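Local coordinates for R.Ecl18kI (Enterobacter cloacae, PDB 2GB7), which recognises the double-stranded DNA sequence 5'-CCNGG-3' and cleaves it as a type II restriction endonuclease, with nucleotide flipping determining its specificity, at residues L35-K40 with S50-A55; V227-V232 with E249-S254. The protein carries 1 engineered substitution. All coordinates share one frame; numbering follows the deposited sequence.

Contact 1: L35-K40 with S50-A55; sequences LGYDQK and SEYIIA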
ATOM      1  N   LEU F  35       7.777  30.569   0.635  1.00 15.69           N
ATOM      2  CA  LEU F  35       8.970  30.520  -0.206  1.00 14.66           C
ATOM      3  C   LEU F  35       8.945  31.484  -1.399  1.00 14.10           C
ATOM      4  O   LEU F  35       9.897  31.515  -2.191  1.00 14.13           O
ATOM      5  CB  LEU F  35       9.214  29.085  -0.675  1.00 15.60           C
ATOM      6  CG  LEU F  35       9.522  28.035   0.404  1.00 15.40           C
ATOM      7  CD1 LEU F  35       9.529  26.646  -0.233  1.00 14.80           C
ATOM      8  CD2 LEU F  35      10.842  28.298   1.139  1.00 18.25           C
ATOM      9  N   GLY F  36       7.854  32.242  -1.535  1.00 12.84           N
ATOM     10  CA  GLY F  36       7.712  33.276  -2.575  1.00 12.38           C
ATOM     11  C   GLY F  36       7.231  32.785  -3.928  1.00 11.49           C
ATOM     12  O   GLY F  36       7.195  33.563  -4.885  1.00 10.87           O
ATOM     13  N   TYR F  37       6.813  31.521  -4.004  1.00 11.44           N
ATOM     14  CA  TYR F  37       6.426  30.960  -5.306  1.00 11.33           C
ATOM     15  C   TYR F  37       5.169  31.574  -5.856  1.00 11.54           C
ATOM     16  O   TYR F  37       4.905  31.486  -7.059  1.00 11.14           O
ATOM     17  CB  TYR F  37       6.275  29.435  -5.236  1.00 11.43           C
ATOM     18  CG  TYR F  37       7.588  28.750  -5.009  1.00 11.80           C
ATOM     19  CD1 TYR F  37       8.633  28.916  -5.907  1.00 14.95           C
ATOM     20  CD2 TYR F  37       7.774  27.894  -3.921  1.00 11.38           C
ATOM     21  CE1 TYR F  37       9.850  28.293  -5.705  1.00 17.51           C
ATOM     22  CE2 TYR F  37       8.976  27.242  -3.739  1.00 13.21           C
ATOM     23  CZ  TYR F  37      10.008  27.453  -4.625  1.00 14.91           C
ATOM     24  OH  TYR F  37      11.212  26.824  -4.430  1.00 16.10           O
ATOM     25  N   ASP F  38       4.388  32.186  -4.972  1.00 12.10           N
ATOM     26  CA  ASP F  38       3.158  32.845  -5.366  1.00 13.16           C
ATOM     27  C   ASP F  38       3.406  34.139  -6.128  1.00 13.07           C
ATOM     28  O   ASP F  38       2.462  34.807  -6.516  1.00 13.40           O
ATOM     29  CB  ASP F  38       2.233  33.077  -4.168  1.00 13.45           C
ATOM     30  CG  ASP F  38       2.818  34.051  -3.131  1.00 15.12           C
ATOM     31  OD1 ASP F  38       4.051  34.116  -2.936  1.00 14.29           O
ATOM     32  OD2 ASP F  38       2.003  34.761  -2.512  1.00 17.84           O
ATOM     33  N   GLN F  39       4.675  34.504  -6.299  1.00 12.72           N
ATOM     34  CA  GLN F  39       5.008  35.712  -7.046  1.00 13.64           C
ATOM     35  C   GLN F  39       5.799  35.448  -8.323  1.00 11.95           C
ATOM     36  O   GLN F  39       6.117  36.376  -9.078  1.00 10.93           O
ATOM     37  CB  GLN F  39       5.722  36.714  -6.137  1.00 14.85           C
ATOM     38  CG  GLN F  39       4.771  37.429  -5.166  1.00 19.80           C
ATOM     39  CD  GLN F  39       3.525  37.990  -5.878  1.00 24.73           C
ATOM     40  OE1 GLN F  39       2.395  37.579  -5.595  1.00 25.39           O
ATOM     41  NE2 GLN F  39       3.737  38.914  -6.808  1.00 24.60           N
ATOM     42  N   LYS F  40       6.090  34.177  -8.570  1.00 12.07           N
ATOM     43  CA  LYS F  40       6.858  33.760  -9.745  1.00 11.62           C
ATOM     44  C   LYS F  40       5.966  33.660 -10.951  1.00 11.67           C
ATOM     45  O   LYS F  40       4.797  33.266 -10.843  1.00 10.20           O
ATOM     46  CB  LYS F  40       7.521  32.399  -9.498  1.00 12.57           C
ATOM     47  CG  LYS F  40       8.539  32.398  -8.319  1.00 12.82           C
ATOM     48  CD  LYS F  40       9.747  33.258  -8.700  1.00 18.62           C
ATOM     49  CE  LYS F  40      10.936  32.990  -7.816  1.00 22.92           C
ATOM     50  NZ  LYS F  40      11.323  31.561  -7.930  1.00 25.88           N
ATOM     51  N   SER F  50      11.567  20.628 -11.250  1.00 11.13           N
ATOM     52  CA  SER F  50      12.197  19.682 -10.317  1.00  9.89           C
ATOM     53  C   SER F  50      12.693  20.371  -9.068  1.00 11.06           C
ATOM     54  O   SER F  50      12.536  19.874  -7.955  1.00  9.98           O
ATOM     55  CB  SER F  50      13.335  18.884 -10.946  1.00 11.12           C
ATOM     56  OG  SER F  50      12.867  18.041 -11.981  1.00 10.74           O
ATOM     57  N   GLU F  51      13.313  21.527  -9.280  1.00 10.57           N
ATOM     58  CA  GLU F  51      13.812  22.313  -8.168  1.00 11.04           C
ATOM     59  C   GLU F  51      12.699  22.763  -7.249  1.00 10.47           C
ATOM     60  O   GLU F  51      12.849  22.699  -6.030  1.00 11.79           O
ATOM     61  CB  GLU F  51      14.585  23.522  -8.695  1.00 10.95           C
ATOM     62  CG  GLU F  51      15.885  23.145  -9.411  0.50 10.83           C
ATOM     63  CD  GLU F  51      15.660  22.653 -10.837  0.50 11.30           C
ATOM     64  OE1 GLU F  51      14.501  22.661 -11.320  0.50  8.63           O
ATOM     65  OE2 GLU F  51      16.653  22.277 -11.504  0.50 11.28           O
ATOM     66  N   TYR F  52      11.603  23.228  -7.839  1.00 10.77           N
ATOM     67  CA  TYR F  52      10.455  23.680  -7.090  1.00 10.09           C
ATOM     68  C   TYR F  52       9.902  22.523  -6.234  1.00 10.05           C
ATOM     69  O   TYR F  52       9.662  22.675  -5.027  1.00 10.11           O
ATOM     70  CB  TYR F  52       9.406  24.274  -8.034  1.00 10.87           C
ATOM     71  CG  TYR F  52       8.015  24.181  -7.501  1.00 11.55           C
ATOM     72  CD1 TYR F  52       7.485  25.172  -6.660  1.00 12.93           C
ATOM     73  CD2 TYR F  52       7.227  23.077  -7.808  1.00 12.13           C
ATOM     74  CE1 TYR F  52       6.195  25.054  -6.151  1.00 11.08           C
ATOM     75  CE2 TYR F  52       5.958  22.942  -7.290  1.00 10.36           C
ATOM     76  CZ  TYR F  52       5.447  23.942  -6.498  1.00 12.27           C
ATOM     77  OH  TYR F  52       4.195  23.792  -5.965  1.00 11.66           O
ATOM     78  N   ILE F  53       9.740  21.355  -6.853  1.00  9.53           N
ATOM     79  CA  ILE F  53       9.191  20.195  -6.145  1.00 10.12           C
ATOM     80  C   ILE F  53      10.043  19.798  -4.937  1.00 10.66           C
ATOM     81  O   ILE F  53       9.518  19.613  -3.838  1.00 10.65           O
ATOM     82  CB  ILE F  53       9.045  19.005  -7.112  1.00 10.19           C
ATOM     83  CG1 ILE F  53       7.922  19.295  -8.099  1.00 11.73           C
ATOM     84  CG2 ILE F  53       8.780  17.697  -6.341  1.00 11.05           C
ATOM     85  CD1 ILE F  53       7.936  18.397  -9.347  1.00 10.81           C
ATOM     86  N   ILE F  54      11.354  19.715  -5.125  1.00 11.14           N
ATOM     87  CA  ILE F  54      12.259  19.325  -4.034  1.00 12.41           C
ATOM     88  C   ILE F  54      12.266  20.364  -2.908  1.00 11.94           C
ATOM     89  O   ILE F  54      12.232  19.988  -1.729  1.00 12.47           O
ATOM     90  CB  ILE F  54      13.710  19.070  -4.555  1.00 13.12           C
ATOM     91  CG1 ILE F  54      13.735  17.897  -5.546  1.00 15.14           C
ATOM     92  CG2 ILE F  54      14.728  18.808  -3.389  1.00 14.21           C
ATOM     93  CD1 ILE F  54      13.393  16.550  -4.915  1.00 18.46           C
ATOM     94  N   ALA F  55      12.291  21.648  -3.271  1.00 11.72           N
ATOM     95  CA  ALA F  55      12.276  22.726  -2.269  1.00 12.29           C
ATOM     96  C   ALA F  55      10.962  22.692  -1.503  1.00 12.19           C
ATOM     97  O   ALA F  55      10.960  22.814  -0.283  1.00 12.99           O
ATOM     98  CB  ALA F  55      12.497  24.097  -2.927  1.00 12.07           C
TER

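Contact 2: V227-V232 with E249-S254; sequences VVVTTV and EDMLQS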
ATOM      1  N   VAL F 227       3.974   6.722 -18.564  1.00  8.73           N
ATOM      2  CA  VAL F 227       5.354   7.216 -18.584  1.00  9.39           C
ATOM      3  C   VAL F 227       5.699   7.754 -17.228  1.00  9.97           C
ATOM      4  O   VAL F 227       4.968   8.588 -16.704  1.00 11.02           O
ATOM      5  CB  VAL F 227       5.534   8.350 -19.610  1.00  9.80           C
ATOM      6  CG1 VAL F 227       6.984   8.725 -19.675  1.00 13.14           C
ATOM      7  CG2 VAL F 227       5.082   7.876 -20.968  1.00 15.23           C
ATOM      8  N   VAL F 228       6.803   7.261 -16.655  1.00  8.43           N
ATOM      9  CA  VAL F 228       7.269   7.729 -15.349  1.00  8.74           C
ATOM     10  C   VAL F 228       7.995   9.053 -15.544  1.00  7.85           C
ATOM     11  O   VAL F 228       8.782   9.233 -16.511  1.00  9.36           O
ATOM     12  CB  VAL F 228       8.207   6.731 -14.683  1.00  9.07           C
ATOM     13  CG1 VAL F 228       8.640   7.223 -13.284  1.00 13.31           C
ATOM     14  CG2 VAL F 228       7.502   5.356 -14.596  1.00 11.94           C
ATOM     15  N   VAL F 229       7.667   9.970 -14.646  1.00  6.65           N
ATOM     16  CA  VAL F 229       8.171  11.349 -14.642  1.00  6.49           C
ATOM     17  C   VAL F 229       8.807  11.531 -13.272  1.00  6.83           C
ATOM     18  O   VAL F 229       8.171  11.280 -12.250  1.00  7.16           O
ATOM     19  CB  VAL F 229       7.039  12.359 -14.831  1.00  6.20           C
ATOM     20  CG1 VAL F 229       7.550  13.781 -14.736  1.00  7.20           C
ATOM     21  CG2 VAL F 229       6.359  12.167 -16.199  1.00  7.81           C
ATOM     22  N   THR F 230      10.062  11.951 -13.221  1.00  7.08           N
ATOM     23  CA  THR F 230      10.684  12.187 -11.900  1.00  6.25           C
ATOM     24  C   THR F 230      11.590  13.405 -11.992  1.00  7.40           C
ATOM     25  O   THR F 230      11.587  14.103 -12.993  1.00  6.70           O
ATOM     26  CB  THR F 230      11.441  10.923 -11.388  1.00  7.87           C
ATOM     27  OG1 THR F 230      11.730  11.031  -9.993  1.00  9.14           O
ATOM     28  CG2 THR F 230      12.731  10.640 -12.187  1.00  9.25           C
ATOM     29  N   THR F 231      12.305  13.695 -10.924  1.00  7.31           N
ATOM     30  CA  THR F 231      13.150  14.865 -10.927  1.00  8.04           C
ATOM     31  C   THR F 231      14.330  14.679 -11.850  1.00  9.44           C
ATOM     32  O   THR F 231      14.660  13.563 -12.272  1.00  8.97           O
ATOM     33  CB  THR F 231      13.692  15.176  -9.527  1.00  8.49           C
ATOM     34  OG1 THR F 231      14.427  14.040  -9.042  1.00  8.42           O
ATOM     35  CG2 THR F 231      12.555  15.518  -8.586  1.00  9.45           C
ATOM     36  N   VAL F 232      14.975  15.814 -12.176  1.00 10.78           N
ATOM     37  CA  VAL F 232      16.171  15.753 -12.995  1.00 12.74           C
ATOM     38  C   VAL F 232      17.210  14.927 -12.246  1.00 12.80           C
ATOM     39  O   VAL F 232      17.838  14.041 -12.826  1.00 13.84           O
ATOM     40  CB  VAL F 232      16.760  17.163 -13.328  1.00 14.01           C
ATOM     41  CG1 VAL F 232      18.125  17.028 -14.041  1.00 15.45           C
ATOM     42  CG2 VAL F 232      15.805  17.957 -14.190  1.00 13.70           C
ATOM     43  N   GLU F 249      10.582  18.495 -16.072  1.00  8.25           N
ATOM     44  CA  GLU F 249      10.814  19.492 -17.115  1.00  8.57           C
ATOM     45  C   GLU F 249      10.216  19.099 -18.474  1.00  8.40           C
ATOM     46  O   GLU F 249       9.602  19.928 -19.160  1.00 10.16           O
ATOM     47  CB  GLU F 249      12.313  19.743 -17.204  1.00  8.70           C
ATOM     48  CG  GLU F 249      12.850  20.663 -16.105  1.00 10.04           C
ATOM     49  CD  GLU F 249      12.933  20.048 -14.695  1.00 10.83           C
ATOM     50  OE1 GLU F 249      12.739  18.821 -14.514  1.00 10.71           O
ATOM     51  OE2 GLU F 249      13.254  20.827 -13.759  1.00  9.60           O
ATOM     52  N   ASP F 250      10.412  17.832 -18.845  1.00  8.72           N
ATOM     53  CA  ASP F 250       9.889  17.249 -20.068  1.00  9.63           C
ATOM     54  C   ASP F 250       8.367  17.327 -20.030  1.00 10.05           C
ATOM     55  O   ASP F 250       7.721  17.794 -20.998  1.00 10.30           O
ATOM     56  CB  ASP F 250      10.310  15.782 -20.184  1.00 10.32           C
ATOM     57  CG  ASP F 250      11.798  15.579 -20.340  1.00 12.56           C
ATOM     58  OD1 ASP F 250      12.501  16.472 -20.894  1.00 15.49           O
ATOM     59  OD2 ASP F 250      12.272  14.464 -19.976  1.00 14.70           O
ATOM     60  N   MET F 251       7.797  16.880 -18.913  1.00  9.74           N
ATOM     61  CA  MET F 251       6.353  16.870 -18.726  1.00 10.49           C
ATOM     62  C   MET F 251       5.751  18.254 -18.863  1.00  9.80           C
ATOM     63  O   MET F 251       4.737  18.424 -19.536  1.00 10.90           O
ATOM     64  CB  MET F 251       5.957  16.266 -17.374  1.00 11.27           C
ATOM     65  CG  MET F 251       4.448  16.065 -17.298  1.00 12.68           C
ATOM     66  SD  MET F 251       3.994  15.351 -15.699  1.00 15.15           S
ATOM     67  CE  MET F 251       4.120  16.788 -14.670  1.00 13.61           C
ATOM     68  N   LEU F 252       6.356  19.250 -18.219  1.00  9.52           N
ATOM     69  CA  LEU F 252       5.832  20.619 -18.280  1.00 10.84           C
ATOM     70  C   LEU F 252       5.881  21.200 -19.689  1.00 11.11           C
ATOM     71  O   LEU F 252       4.968  21.909 -20.120  1.00 10.87           O
ATOM     72  CB  LEU F 252       6.559  21.526 -17.298  1.00 11.89           C
ATOM     73  CG  LEU F 252       5.896  21.635 -15.927  1.00 12.56           C
ATOM     74  CD1 LEU F 252       4.603  22.461 -16.019  1.00 15.25           C
ATOM     75  CD2 LEU F 252       5.561  20.249 -15.262  1.00 14.10           C
ATOM     76  N   GLN F 253       6.932  20.872 -20.402  1.00 10.16           N
ATOM     77  CA  GLN F 253       7.053  21.324 -21.779  1.00 11.53           C
ATOM     78  C   GLN F 253       5.909  20.738 -22.610  1.00 10.72           C
ATOM     79  O   GLN F 253       5.255  21.451 -23.378  1.00 11.40           O
ATOM     80  CB  GLN F 253       8.393  20.906 -22.339  1.00 12.76           C
ATOM     81  CG  GLN F 253       8.625  21.486 -23.713  1.00 16.11           C
ATOM     82  CD  GLN F 253       8.589  23.028 -23.721  1.00 20.84           C
ATOM     83  OE1 GLN F 253       9.110  23.685 -22.812  0.50 22.93           O
ATOM     84  NE2 GLN F 253       7.983  23.602 -24.768  0.50 23.30           N
ATOM     85  N   SER F 254       5.645  19.447 -22.424  1.00 10.14           N
ATOM     86  CA  SER F 254       4.540  18.797 -23.142  1.00 12.23           C
ATOM     87  C   SER F 254       3.195  19.409 -22.738  1.00 12.77           C
ATOM     88  O   SER F 254       2.350  19.683 -23.593  1.00 13.21           O
ATOM     89  CB  SER F 254       4.570  17.293 -22.852  1.00 12.41           C
ATOM     90  OG  SER F 254       5.738  16.748 -23.455  1.00 15.04           O
TER

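Contact 1: L35-K40 with S50-A55
Tyr-52 turns the edge of its ring onto the face of Tyr-37 in a T-shaped stack, with centroids 5.0 Å apart and planes at 79°. The touching corner is Tyr-52 CD1, which stands 3.7 Å above the centre of the Tyr-37 ring and is thus almost equally far from all six ring carbons. The neighbouring Tyr-52 CE1 leans over one side of the ring and comes within 3.9 Å of Tyr-37 CD2. Two first torsions aim the rings at each other. Tyr-52 throws CG roughly opposite its own backbone N (chi1 153°), which carries the ring from the flank of its helix toward the loop, whereas Tyr-37 keeps CG beside its N and opposite its carbonyl carbon (chi1 -68°). Beyond the stack, Tyr-37 reaches along the helix one turn further, and its OH meets the methyl of Ala-55, OH to CB 3.4 Å. Leu-35 adds a looser touch, its CD1 lying 4.1 Å from Ala-55 O, a carbonyl that also accepts a hydrogen bond from Asn-59 ND2. Helix 24-34 ends in a Schellman motif at Gly-36, which has positive phi, and a short 3-10 turn, 37-39, follows. No hydrogen bond joins the segments; Tyr-52 OH is instead bonded to Ile-127 O of helix 102-134. The contact lies in an aromatic cluster: Phe-32 of helix 24-34 touches both tyrosines, as does Phe-45 of helix 42-47, while Leu-130 and Leu-131 of helix 102-134 pack against Tyr-52.

Contact 2: V227-V232 with E249-S254
Glu-249 and Val-232 meet with OE1 3.2 Å from CG2, and both are hydrogen-bonded to Ser-50 OG of helix 49-77, the glutamate through OE1 and the valine through its backbone N. A bend at chi2 (73°) folds the glutamate chain back and brings the OE1 side of the carboxylate onto the valine methyl; OE2 is farther off, 3.9 Å from Val-232 CG2. The second touch is apolar. Met-251 CB approaches Val-229 CG1 at 4.0 Å, and Met-251 SD lies 4.0 Å from both CG1 and CG2 of Val-229, so the sulfur faces the fork of the isopropyl group. Met-251 stays extended through chi1 (-171°) and chi2, then bends at chi3. The two side chains cross nearly at right angles, and Tyr-205 of the adjacent strand touches both. Helix 248-259 is thus laid against one face of the sheet of this PDDEXK-clan nuclease, beside strand 226-230. The Val-229/Met-251 touch is apolar packing; no hydrogen bond runs directly between the segments, and Ser-50 OG links them indirectly. Near it Glu-51 OE1 lies close to Glu-249 OE2; this pairing of carboxylates would probably raise the pKa of one of them.

How the contacts relate
Contact 1 closes before contact 2 opens along the chain, and their centres are 16 Å apart. Contact 1 belongs to the helical N-terminal part, contact 2 to the mixed sheet and its flanking helices. They meet at the start of helix 49-77. Ser-50 OG is 3.1 Å from Val-232 N, a probable hydrogen bond at the first turn of helix 232-238, and Ile-54 CD1 packs against Thr-231 CG2 at 3.9 Å. Helix 49-77 therefore carries the loop 35-40 on one side and touches the junction between strand 226-230 and helix 232-238 on another, tying the helical region to the sheet. The nearest atoms lie about 7 Å (contact 1) and 11 Å (contact 2) from the bound DNA.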